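Local coordinates for CdiI immunity protein (PDB 5E3E), which binds the RNase A-like contact-dependent inhibition toxin of Yersinia kristensenii and probably protects the cell that carries it by neutralising the toxin's nuclease activity, at residues C75-P80 and E87-H92; E51-L56 and H92-M97; I2-Y7 and L13-F18. One frame throughout, in Å; residues are numbered along the deposited sequence.

Interaction 1: residues C75-P80 and E87-H92; sequences CSYYYP and EEWLKH
Tyr79 lies flat against Trp89, and this is the tight part of the contact. The two planes differ by only 8°, but the rings are displaced and little of one lies over the other, with Tyr79 CD2 3.4 Å from Trp89 CE3. With Tyr79 chi1 at 65°, CG lies between the backbone N and the carbonyl carbon, and CB is the atom set over the indole. Tyr79 CB makes a CH-pi contact 3.8 Å from the centroid of the five-membered ring of Trp89. Pro80 CD presses on the other face of Tyr79, leaving the phenol ring sandwiched.

At the CZ2 and CH2 corner of the indole the fit is looser. Tyr77 brings its ring edge toward Trp89 in an offset edge-to-face pair, its CD2 3.7 Å from Trp89 CZ2 and the planes at 70°. Cys75 SG approaches obliquely, 4.0 Å from Trp89 CH2. Both phenol hydroxyls are bonded beyond the two segments, Tyr77 OH to Glu82 and Tyr79 OH to Ser86.

Solvent is reached on another side of the helix, where Lys91 NZ forms a salt bridge with Glu87 OE1 at 3.0 Å. Ser76 and Tyr78 pack on the toxin chain, which also bonds to their backbones. Tyr77, Tyr79 and Trp89 thus form a buried aromatic cluster, holding a toxin-binding loop against helix 86-96.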
loop_
_atom_site.group_PDB
_atom_site.type_symbol
_atom_site.label_atom_id
_atom_site.label_comp_id
_atom_site.label_asym_id
_atom_site.label_seq_id
_atom_site.Cartn_x
_atom_site.Cartn_y
_atom_site.Cartn_z
ATOM N N CYS A 75 0.665 0.106 -6.169
ATOM C CA CYS A 75 -0.354 1.103 -5.789
ATOM C C CYS A 75 -1.750 0.454 -5.749
ATOM O O CYS A 75 -2.110 -0.250 -6.689
ATOM C CB CYS A 75 -0.378 2.221 -6.823
ATOM S SG CYS A 75 -1.496 3.585 -6.428
ATOM N N SER A 76 -2.541 0.700 -4.691
ATOM C CA SER A 76 -3.936 0.133 -4.623
ATOM C C SER A 76 -4.972 1.042 -5.279
ATOM O O SER A 76 -6.046 0.576 -5.660
ATOM C CB SER A 76 -4.379 -0.100 -3.169
ATOM O OG SER A 76 -3.545 -1.050 -2.541
ATOM N N TYR A 77 -4.662 2.328 -5.443
ATOM C CA TYR A 77 -5.572 3.277 -6.066
ATOM C C TYR A 77 -5.544 3.167 -7.581
ATOM O O TYR A 77 -4.460 3.242 -8.199
ATOM C CB TYR A 77 -5.210 4.690 -5.621
ATOM C CG TYR A 77 -5.860 5.794 -6.416
ATOM C CD1 TYR A 77 -7.242 5.778 -6.671
ATOM C CD2 TYR A 77 -5.110 6.866 -6.901
ATOM C CE1 TYR A 77 -7.851 6.806 -7.391
ATOM C CE2 TYR A 77 -5.711 7.880 -7.623
ATOM C CZ TYR A 77 -7.062 7.854 -7.856
ATOM O OH TYR A 77 -7.641 8.914 -8.570
ATOM N N TYR A 78 -6.715 2.867 -8.173
ATOM C CA TYR A 78 -6.815 2.697 -9.625
ATOM C C TYR A 78 -6.972 4.086 -10.285
ATOM O O TYR A 78 -8.062 4.494 -10.747
ATOM C CB TYR A 78 -7.963 1.764 -9.984
ATOM C CG TYR A 78 -7.932 1.371 -11.421
ATOM C CD1 TYR A 78 -6.929 0.550 -11.877
ATOM C CD2 TYR A 78 -8.860 1.885 -12.341
ATOM C CE1 TYR A 78 -6.862 0.184 -13.209
ATOM C CE2 TYR A 78 -8.778 1.557 -13.694
ATOM C CZ TYR A 78 -7.788 0.668 -14.099
ATOM O OH TYR A 78 -7.646 0.288 -15.408
ATOM N N TYR A 79 -5.865 4.819 -10.301
ATOM C CA TYR A 79 -5.810 6.175 -10.868
ATOM C C TYR A 79 -6.263 6.284 -12.337
ATOM O O TYR A 79 -6.761 7.345 -12.723
ATOM C CB TYR A 79 -4.411 6.801 -10.660
ATOM C CG TYR A 79 -3.336 6.068 -11.407
ATOM C CD1 TYR A 79 -3.074 6.327 -12.758
ATOM C CD2 TYR A 79 -2.611 5.082 -10.769
ATOM C CE1 TYR A 79 -2.117 5.570 -13.467
ATOM C CE2 TYR A 79 -1.665 4.321 -11.457
ATOM C CZ TYR A 79 -1.409 4.590 -12.803
ATOM O OH TYR A 79 -0.436 3.858 -13.499
ATOM N N PRO A 80 -6.180 5.187 -13.152
ATOM C CA PRO A 80 -6.654 5.399 -14.541
ATOM C C PRO A 80 -8.146 5.791 -14.639
ATOM O O PRO A 80 -8.576 6.325 -15.665
ATOM C CB PRO A 80 -6.353 4.055 -15.220
ATOM C CG PRO A 80 -5.187 3.553 -14.480
ATOM C CD PRO A 80 -5.522 3.872 -13.054
ATOM N N GLU A 87 1.712 9.121 -16.778
ATOM C CA GLU A 87 2.459 10.397 -16.764
ATOM C C GLU A 87 1.649 11.508 -16.141
ATOM O O GLU A 87 2.148 12.280 -15.342
ATOM C CB GLU A 87 2.824 10.816 -18.193
ATOM C CG GLU A 87 3.551 12.150 -18.309
ATOM C CD GLU A 87 3.844 12.558 -19.739
ATOM O OE1 GLU A 87 4.259 13.720 -19.936
ATOM O OE2 GLU A 87 3.704 11.728 -20.662
ATOM N N GLU A 88 0.406 11.651 -16.551
ATOM C CA GLU A 88 -0.390 12.772 -16.031
ATOM C C GLU A 88 -0.632 12.628 -14.509
ATOM O O GLU A 88 -0.614 13.606 -13.776
ATOM C CB GLU A 88 -1.679 12.960 -16.809
ATOM C CG GLU A 88 -1.477 13.398 -18.260
ATOM C CD GLU A 88 -0.542 14.583 -18.450
ATOM O OE1 GLU A 88 -0.631 15.548 -17.670
ATOM O OE2 GLU A 88 0.308 14.569 -19.390
ATOM N N TRP A 89 -0.865 11.420 -14.027
ATOM C CA TRP A 89 -1.092 11.237 -12.600
ATOM C C TRP A 89 0.198 11.558 -11.852
ATOM O O TRP A 89 0.158 12.234 -10.830
ATOM C CB TRP A 89 -1.565 9.832 -12.237
ATOM C CG TRP A 89 -1.933 9.757 -10.800
ATOM C CD1 TRP A 89 -2.745 10.638 -10.129
ATOM C CD2 TRP A 89 -1.464 8.829 -9.820
ATOM N NE1 TRP A 89 -2.829 10.301 -8.804
ATOM C CE2 TRP A 89 -2.059 9.183 -8.592
ATOM C CE3 TRP A 89 -0.653 7.691 -9.875
ATOM C CZ2 TRP A 89 -1.847 8.463 -7.430
ATOM C CZ3 TRP A 89 -0.435 6.995 -8.720
ATOM C CH2 TRP A 89 -1.030 7.363 -7.523
ATOM N N LEU A 90 1.354 11.080 -12.346
ATOM C CA LEU A 90 2.608 11.389 -11.642
ATOM C C LEU A 90 2.876 12.911 -11.608
ATOM O O LEU A 90 3.401 13.410 -10.611
ATOM C CB LEU A 90 3.807 10.678 -12.263
ATOM C CG LEU A 90 3.879 9.158 -12.109
ATOM C CD1 LEU A 90 5.113 8.592 -12.790
ATOM C CD2 LEU A 90 3.866 8.728 -10.684
ATOM N N LYS A 91 2.608 13.610 -12.703
ATOM C CA LYS A 91 2.798 15.066 -12.749
ATOM C C LYS A 91 1.885 15.746 -11.728
ATOM O O LYS A 91 2.304 16.729 -11.035
ATOM C CB LYS A 91 2.525 15.617 -14.150
ATOM C CG LYS A 91 3.624 15.272 -15.154
ATOM C CD LYS A 91 3.358 15.969 -16.486
ATOM C CE LYS A 91 4.535 15.786 -17.442
ATOM N NZ LYS A 91 4.393 16.495 -18.756
ATOM N N HIS A 92 0.672 15.204 -11.604
ATOM C CA HIS A 92 -0.273 15.679 -10.567
ATOM C C HIS A 92 0.252 15.460 -9.121
ATOM O O HIS A 92 0.159 16.377 -8.265
ATOM C CB HIS A 92 -1.628 14.999 -10.759
ATOM C CG HIS A 92 -2.596 15.276 -9.662
ATOM N ND1 HIS A 92 -3.247 16.482 -9.523
ATOM C CD2 HIS A 92 -3.007 14.505 -8.639
ATOM C CE1 HIS A 92 -4.045 16.432 -8.468
ATOM N NE2 HIS A 92 -3.949 15.227 -7.937
#

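Interaction 2: residues E51-L56 and H92-M97; sequences EIDYLL and HIYKQM
Ile52 and Asp53 of helix 42-56 meet Ile93 and Tyr94 of helix 86-96, where two helices run nearly antiparallel. Their short axes come no closer than 11.0 Å, at 151° between the N-to-C directions, and the side chains meet between them.

Ile52 is the main one, with a different branch for each partner. Its CD1 ends the longer arm and reaches Ile93 CG2 at 3.7 Å, a purely apolar meeting of methyl groups. Its CG2 lies 4.0 Å from Tyr94 CD2, at the edge of the phenol ring and near the ring plane. Chi1 of -68° makes this division possible, since it puts CG2 anti to the backbone N and CG1 anti to the carbonyl carbon.

One residue on, Asp53 swings its carboxylate across the outer end of the same ring. Asp53 OD2 stands 3.6 Å from Tyr94 CE2 and 3.7 Å from Tyr94 OH, and the carboxylate is tilted 46° from the ring plane. This is a glancing contact on the partly exposed side. Lys49 makes a cation-pi contact with Tyr94, so the phenol has both a positive and a negative group about it.

Further along, Leu56 points its CB toward helix 86-96, but its contacts fall one to two turns earlier on that helix, at Glu87, Leu90 and Lys91. Leu90 also touches Ile52, extending the apolar seam.

Helix 8-17 lies against this pair through Leu10, which packs on Ile52, while helix 29-39 backs the end of helix 86-96 by touching Gln96 and Met97 (selenomethionine).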
loop_
_atom_site.group_PDB
_atom_site.type_symbol
_atom_site.label_atom_id
_atom_site.label_comp_id
_atom_site.label_asym_id
_atom_site.label_seq_id
_atom_site.Cartn_x
_atom_site.Cartn_y
_atom_site.Cartn_z
ATOM N N GLU A 51 12.309 10.377 -7.442
ATOM C CA GLU A 51 11.913 9.110 -8.096
ATOM C C GLU A 51 10.860 9.309 -9.198
ATOM O O GLU A 51 10.960 8.725 -10.258
ATOM C CB GLU A 51 11.422 8.080 -7.075
ATOM C CG GLU A 51 12.528 7.585 -6.177
ATOM C CD GLU A 51 12.101 6.426 -5.260
ATOM O OE1 GLU A 51 10.963 5.930 -5.383
ATOM O OE2 GLU A 51 12.930 6.045 -4.413
ATOM N N ILE A 52 9.862 10.164 -8.961
ATOM C CA ILE A 52 8.948 10.526 -10.026
ATOM C C ILE A 52 9.724 11.039 -11.241
ATOM O O ILE A 52 9.410 10.683 -12.372
ATOM C CB ILE A 52 7.917 11.570 -9.573
ATOM C CG1 ILE A 52 6.982 10.941 -8.562
ATOM C CG2 ILE A 52 7.224 12.181 -10.802
ATOM C CD1 ILE A 52 5.833 11.837 -8.074
ATOM N N ASP A 53 10.725 11.891 -11.016
ATOM C CA ASP A 53 11.446 12.454 -12.134
ATOM C C ASP A 53 12.230 11.385 -12.889
ATOM O O ASP A 53 12.314 11.448 -14.120
ATOM C CB ASP A 53 12.401 13.549 -11.664
ATOM C CG ASP A 53 11.737 14.880 -11.546
ATOM O OD1 ASP A 53 10.810 15.151 -12.348
ATOM O OD2 ASP A 53 12.209 15.670 -10.716
ATOM N N TYR A 54 12.777 10.404 -12.170
ATOM C CA TYR A 54 13.505 9.302 -12.835
ATOM C C TYR A 54 12.553 8.542 -13.762
ATOM O O TYR A 54 12.957 8.099 -14.848
ATOM C CB TYR A 54 14.129 8.324 -11.845
ATOM C CG TYR A 54 15.449 8.813 -11.303
ATOM C CD1 TYR A 54 16.556 8.941 -12.152
ATOM C CD2 TYR A 54 15.616 9.089 -9.961
ATOM C CE1 TYR A 54 17.776 9.395 -11.675
ATOM C CE2 TYR A 54 16.822 9.529 -9.467
ATOM C CZ TYR A 54 17.912 9.671 -10.343
ATOM O OH TYR A 54 19.111 10.147 -9.863
ATOM N N LEU A 55 11.302 8.424 -13.361
ATOM C CA LEU A 55 10.334 7.738 -14.216
ATOM C C LEU A 55 9.894 8.593 -15.367
ATOM O O LEU A 55 9.855 8.095 -16.492
ATOM C CB LEU A 55 9.100 7.274 -13.426
ATOM C CG LEU A 55 9.364 6.168 -12.381
ATOM C CD1 LEU A 55 8.069 5.863 -11.627
ATOM C CD2 LEU A 55 9.958 4.894 -12.954
ATOM N N LEU A 56 9.513 9.847 -15.092
ATOM C CA LEU A 56 8.964 10.710 -16.116
ATOM C C LEU A 56 9.980 10.933 -17.250
ATOM O O LEU A 56 9.598 11.045 -18.423
ATOM C CB LEU A 56 8.534 12.065 -15.545
ATOM C CG LEU A 56 7.334 12.121 -14.625
ATOM C CD1 LEU A 56 7.154 13.567 -14.139
ATOM C CD2 LEU A 56 6.158 11.554 -15.399
ATOM N N HIS A 92 0.672 15.204 -11.604
ATOM C CA HIS A 92 -0.273 15.679 -10.567
ATOM C C HIS A 92 0.252 15.460 -9.121
ATOM O O HIS A 92 0.159 16.377 -8.265
ATOM C CB HIS A 92 -1.628 14.999 -10.759
ATOM C CG HIS A 92 -2.596 15.276 -9.662
ATOM N ND1 HIS A 92 -3.247 16.482 -9.523
ATOM C CD2 HIS A 92 -3.007 14.505 -8.639
ATOM C CE1 HIS A 92 -4.045 16.432 -8.468
ATOM N NE2 HIS A 92 -3.949 15.227 -7.937
ATOM N N ILE A 93 0.781 14.279 -8.822
ATOM C CA ILE A 93 1.343 14.004 -7.474
ATOM C C ILE A 93 2.436 15.032 -7.205
ATOM O O ILE A 93 2.455 15.666 -6.172
ATOM C CB ILE A 93 1.937 12.606 -7.365
ATOM C CG1 ILE A 93 0.843 11.535 -7.458
ATOM C CG2 ILE A 93 2.766 12.449 -6.076
ATOM C CD1 ILE A 93 1.442 10.154 -7.571
ATOM N N TYR A 94 3.318 15.204 -8.171
ATOM C CA TYR A 94 4.450 16.113 -8.042
ATOM C C TYR A 94 3.948 17.535 -7.675
ATOM O O TYR A 94 4.445 18.161 -6.726
ATOM C CB TYR A 94 5.241 16.112 -9.357
ATOM C CG TYR A 94 6.627 16.682 -9.280
ATOM C CD1 TYR A 94 6.802 18.066 -9.238
ATOM C CD2 TYR A 94 7.762 15.873 -9.284
ATOM C CE1 TYR A 94 8.049 18.630 -9.185
ATOM C CE2 TYR A 94 9.041 16.441 -9.250
ATOM C CZ TYR A 94 9.171 17.816 -9.203
ATOM O OH TYR A 94 10.397 18.489 -9.145
ATOM N N LYS A 95 2.970 18.025 -8.423
ATOM C CA LYS A 95 2.409 19.355 -8.213
ATOM C C LYS A 95 1.684 19.515 -6.880
ATOM O O LYS A 95 1.687 20.608 -6.295
ATOM C CB LYS A 95 1.446 19.694 -9.353
ATOM C CG LYS A 95 1.093 21.161 -9.481
ATOM C CD LYS A 95 0.234 21.449 -10.717
ATOM C CE LYS A 95 0.915 21.117 -12.033
ATOM N NZ LYS A 95 -0.089 21.174 -13.140
ATOM N N GLN A 96 1.002 18.459 -6.442
ATOM C CA GLN A 96 0.333 18.448 -5.133
ATOM C C GLN A 96 1.278 18.636 -3.946
ATOM O O GLN A 96 0.863 19.068 -2.854
ATOM C CB GLN A 96 -0.509 17.175 -4.962
ATOM C CG GLN A 96 -1.715 17.144 -5.915
ATOM C CD GLN A 96 -2.762 18.216 -5.627
ATOM O OE1 GLN A 96 -3.002 19.088 -6.448
ATOM N NE2 GLN A 96 -3.390 18.143 -4.496
HETATM N N MSE A 97 2.552 18.342 -4.156
HETATM C CA MSE A 97 3.553 18.570 -3.143
HETATM C C MSE A 97 3.927 20.019 -2.956
HETATM O O MSE A 97 4.561 20.375 -1.958
HETATM C CB MSE A 97 4.818 17.753 -3.447
HETATM C CG MSE A 97 4.493 16.255 -3.450
HETATM SE SE MSE A 97 3.925 15.575 -1.675
HETATM C CE MSE A 97 2.014 15.386 -2.096
#

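Interaction 3: residues I2-Y7 and L13-F18; sequences IINEKY and LLRCYF
Arg15 stretches from helix 8-17 to bring one face of its guanidinium against Asn4 CB of the short, weakly bonded helix 3-6, and the contact hangs almost entirely on this one long side chain. The backbones stay well apart, with Asn4 CA and Arg15 CA 10.2 Å from each other.

Along 13-18, Leu13 and Leu14 come first, both with buried side chains. The carbonyl of Leu13 takes two backbone bonds, from Tyr17 N at 3.1 Å and from Phe18 N at 3.0 Å, which marks a wider pi-type turn where the helix runs out.

Arg15 sits inside that turn. Its chain is fully extended from CG to NE, with chi2 at 180°, which carries the charged group out to helix 3-6. Asn4 CB lies over that guanidinium face, 4.1 Å from Arg15 NH2. The amide of Asn4 is tilted only 24° from the guanidinium plane, and its ND2 is 3.5 Å from Arg15 NH1, a meeting of two nitrogens rather than a bond. Ile3 adds a loose touch, its CG2 4.5 Å from Arg15 NH2.

The two helices follow each other at the N-terminus of an all-helical fold, the break falling at Tyr7, the N-cap of the second. The polar bonds of Arg15 run to other parts: NE to Leu73 O, NH2 to Lys72 O, and NH1 in a salt bridge with Glu65 of the toxin chain.

Past Arg15, Cys16 packs on Ile94 of the toxin chain. Tyr17 follows, its ring set edge-to-face with Tyr63 of that chain, and Phe18, buried, meets Trp89 edge-to-face.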
loop_
_atom_site.group_PDB
_atom_site.type_symbol
_atom_site.label_atom_id
_atom_site.label_comp_id
_atom_site.label_asym_id
_atom_site.label_seq_id
_atom_site.Cartn_x
_atom_site.Cartn_y
_atom_site.Cartn_z
ATOM N N ILE A 2 15.125 -6.062 -6.298
ATOM C CA ILE A 2 13.681 -5.993 -6.239
ATOM C C ILE A 2 13.367 -4.477 -6.335
ATOM O O ILE A 2 14.143 -3.627 -5.869
ATOM C CB ILE A 2 13.206 -6.684 -4.944
ATOM C CG1 ILE A 2 13.589 -8.185 -5.003
ATOM C CG2 ILE A 2 11.721 -6.514 -4.723
ATOM C CD1 ILE A 2 13.745 -8.861 -3.647
ATOM N N ILE A 3 12.292 -4.144 -7.030
ATOM C CA ILE A 3 12.025 -2.741 -7.381
ATOM C C ILE A 3 11.965 -1.817 -6.174
ATOM O O ILE A 3 12.419 -0.668 -6.275
ATOM C CB ILE A 3 10.776 -2.592 -8.272
ATOM C CG1 ILE A 3 10.676 -1.162 -8.844
ATOM C CG2 ILE A 3 9.495 -2.994 -7.519
ATOM C CD1 ILE A 3 9.661 -1.031 -9.958
ATOM N N ASN A 4 11.456 -2.276 -5.037
ATOM C CA ASN A 4 11.339 -1.382 -3.880
ATOM C C ASN A 4 12.692 -1.124 -3.197
ATOM O O ASN A 4 12.800 -0.226 -2.363
ATOM C CB ASN A 4 10.242 -1.804 -2.877
ATOM C CG ASN A 4 10.605 -3.035 -2.071
ATOM O OD1 ASN A 4 11.332 -3.899 -2.539
ATOM N ND2 ASN A 4 10.099 -3.106 -0.856
ATOM N N GLU A 5 13.707 -1.894 -3.569
ATOM C CA GLU A 5 15.092 -1.671 -3.103
ATOM C C GLU A 5 15.626 -0.407 -3.730
ATOM O O GLU A 5 16.394 0.309 -3.090
ATOM C CB GLU A 5 16.024 -2.848 -3.465
ATOM C CG GLU A 5 15.631 -4.169 -2.802
ATOM C CD GLU A 5 16.556 -5.315 -3.144
ATOM O OE1 GLU A 5 17.279 -5.241 -4.169
ATOM O OE2 GLU A 5 16.542 -6.308 -2.380
ATOM N N LYS A 6 15.266 -0.125 -4.982
ATOM C CA LYS A 6 15.759 1.068 -5.700
ATOM C C LYS A 6 14.784 2.240 -5.801
ATOM O O LYS A 6 15.232 3.388 -5.929
ATOM C CB LYS A 6 16.228 0.686 -7.094
ATOM C CG LYS A 6 17.291 -0.413 -7.091
ATOM C CD LYS A 6 18.524 -0.124 -6.244
ATOM C CE LYS A 6 19.541 -1.266 -6.333
ATOM N NZ LYS A 6 20.747 -0.976 -5.533
ATOM N N TYR A 7 13.473 1.937 -5.682
ATOM C CA TYR A 7 12.436 2.940 -5.591
ATOM C C TYR A 7 11.702 2.929 -4.235
ATOM O O TYR A 7 10.469 2.880 -4.176
ATOM C CB TYR A 7 11.435 2.804 -6.752
ATOM C CG TYR A 7 12.041 3.126 -8.100
ATOM C CD1 TYR A 7 12.804 2.173 -8.790
ATOM C CD2 TYR A 7 11.862 4.363 -8.688
ATOM C CE1 TYR A 7 13.329 2.470 -10.037
ATOM C CE2 TYR A 7 12.403 4.679 -9.946
ATOM C CZ TYR A 7 13.168 3.725 -10.590
ATOM O OH TYR A 7 13.666 4.053 -11.848
ATOM N N LEU A 13 5.043 5.735 -0.544
ATOM C CA LEU A 13 3.796 6.410 -0.880
ATOM C C LEU A 13 2.721 5.427 -1.364
ATOM O O LEU A 13 1.594 5.472 -0.923
ATOM C CB LEU A 13 3.994 7.462 -1.958
ATOM C CG LEU A 13 2.784 8.238 -2.463
ATOM C CD1 LEU A 13 2.182 9.093 -1.325
ATOM C CD2 LEU A 13 3.213 9.105 -3.641
ATOM N N LEU A 14 3.080 4.571 -2.303
ATOM C CA LEU A 14 2.104 3.794 -3.026
ATOM C C LEU A 14 1.611 2.585 -2.233
ATOM O O LEU A 14 0.474 2.159 -2.434
ATOM C CB LEU A 14 2.650 3.376 -4.401
ATOM C CG LEU A 14 2.904 4.536 -5.374
ATOM C CD1 LEU A 14 3.401 4.076 -6.737
ATOM C CD2 LEU A 14 1.718 5.459 -5.520
ATOM N N ARG A 15 2.421 2.106 -1.301
ATOM C CA ARG A 15 2.051 0.958 -0.495
ATOM C C ARG A 15 1.533 1.300 0.875
ATOM O O ARG A 15 0.665 0.580 1.371
ATOM C CB ARG A 15 3.176 -0.038 -0.379
ATOM C CG ARG A 15 3.625 -0.567 -1.703
ATOM C CD ARG A 15 4.757 -1.549 -1.525
ATOM N NE ARG A 15 5.274 -2.072 -2.796
ATOM C CZ ARG A 15 6.206 -3.030 -2.891
ATOM N NH1 ARG A 15 6.753 -3.589 -1.805
ATOM N NH2 ARG A 15 6.635 -3.412 -4.080
ATOM N N CYS A 16 2.038 2.351 1.509
ATOM C CA CYS A 16 1.616 2.670 2.859
ATOM C C CYS A 16 0.483 3.688 2.844
ATOM O O CYS A 16 -0.366 3.663 3.750
ATOM C CB CYS A 16 2.762 3.163 3.728
ATOM S SG CYS A 16 3.931 1.859 4.170
ATOM N N TYR A 17 0.526 4.654 1.915
ATOM C CA TYR A 17 -0.516 5.650 1.843
ATOM C C TYR A 17 -1.606 5.173 0.908
ATOM O O TYR A 17 -2.760 5.130 1.333
ATOM C CB TYR A 17 0.022 7.042 1.444
ATOM C CG TYR A 17 0.634 7.742 2.640
ATOM C CD1 TYR A 17 1.928 7.470 3.053
ATOM C CD2 TYR A 17 -0.142 8.651 3.400
ATOM C CE1 TYR A 17 2.449 8.076 4.180
ATOM C CE2 TYR A 17 0.381 9.287 4.493
ATOM C CZ TYR A 17 1.673 9.001 4.885
ATOM O OH TYR A 17 2.180 9.622 6.004
ATOM N N PHE A 18 -1.265 4.837 -0.336
ATOM C CA PHE A 18 -2.273 4.278 -1.250
ATOM C C PHE A 18 -2.526 2.805 -1.022
ATOM O O PHE A 18 -2.608 2.021 -1.954
ATOM C CB PHE A 18 -1.993 4.622 -2.705
ATOM C CG PHE A 18 -2.170 6.077 -3.016
ATOM C CD1 PHE A 18 -3.427 6.612 -3.145
ATOM C CD2 PHE A 18 -1.078 6.923 -3.115
ATOM C CE1 PHE A 18 -3.599 7.960 -3.428
ATOM C CE2 PHE A 18 -1.246 8.287 -3.407
ATOM C CZ PHE A 18 -2.516 8.789 -3.547
#

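Interaction 3 closes first along the chain, while interaction 1 is nested within the loop that interaction 2 closes. Interactions 1 and 2 have centres about 10 Å apart and share helix 86-96, including His92, and they pack against each other along it. Interaction 3 has its centre about 14 Å from each of theirs and lies across the chain's centre from interaction 1. Residues 13-18 still join it to both: Phe18 packs on Tyr77 and Leu14 on Trp89, and Leu13 approaches Ile93. Helix 86-96 thus ties interactions 1 and 2 together, and interactions 1 and 3 each present residues to the toxin, whereas interaction 2 does not touch it.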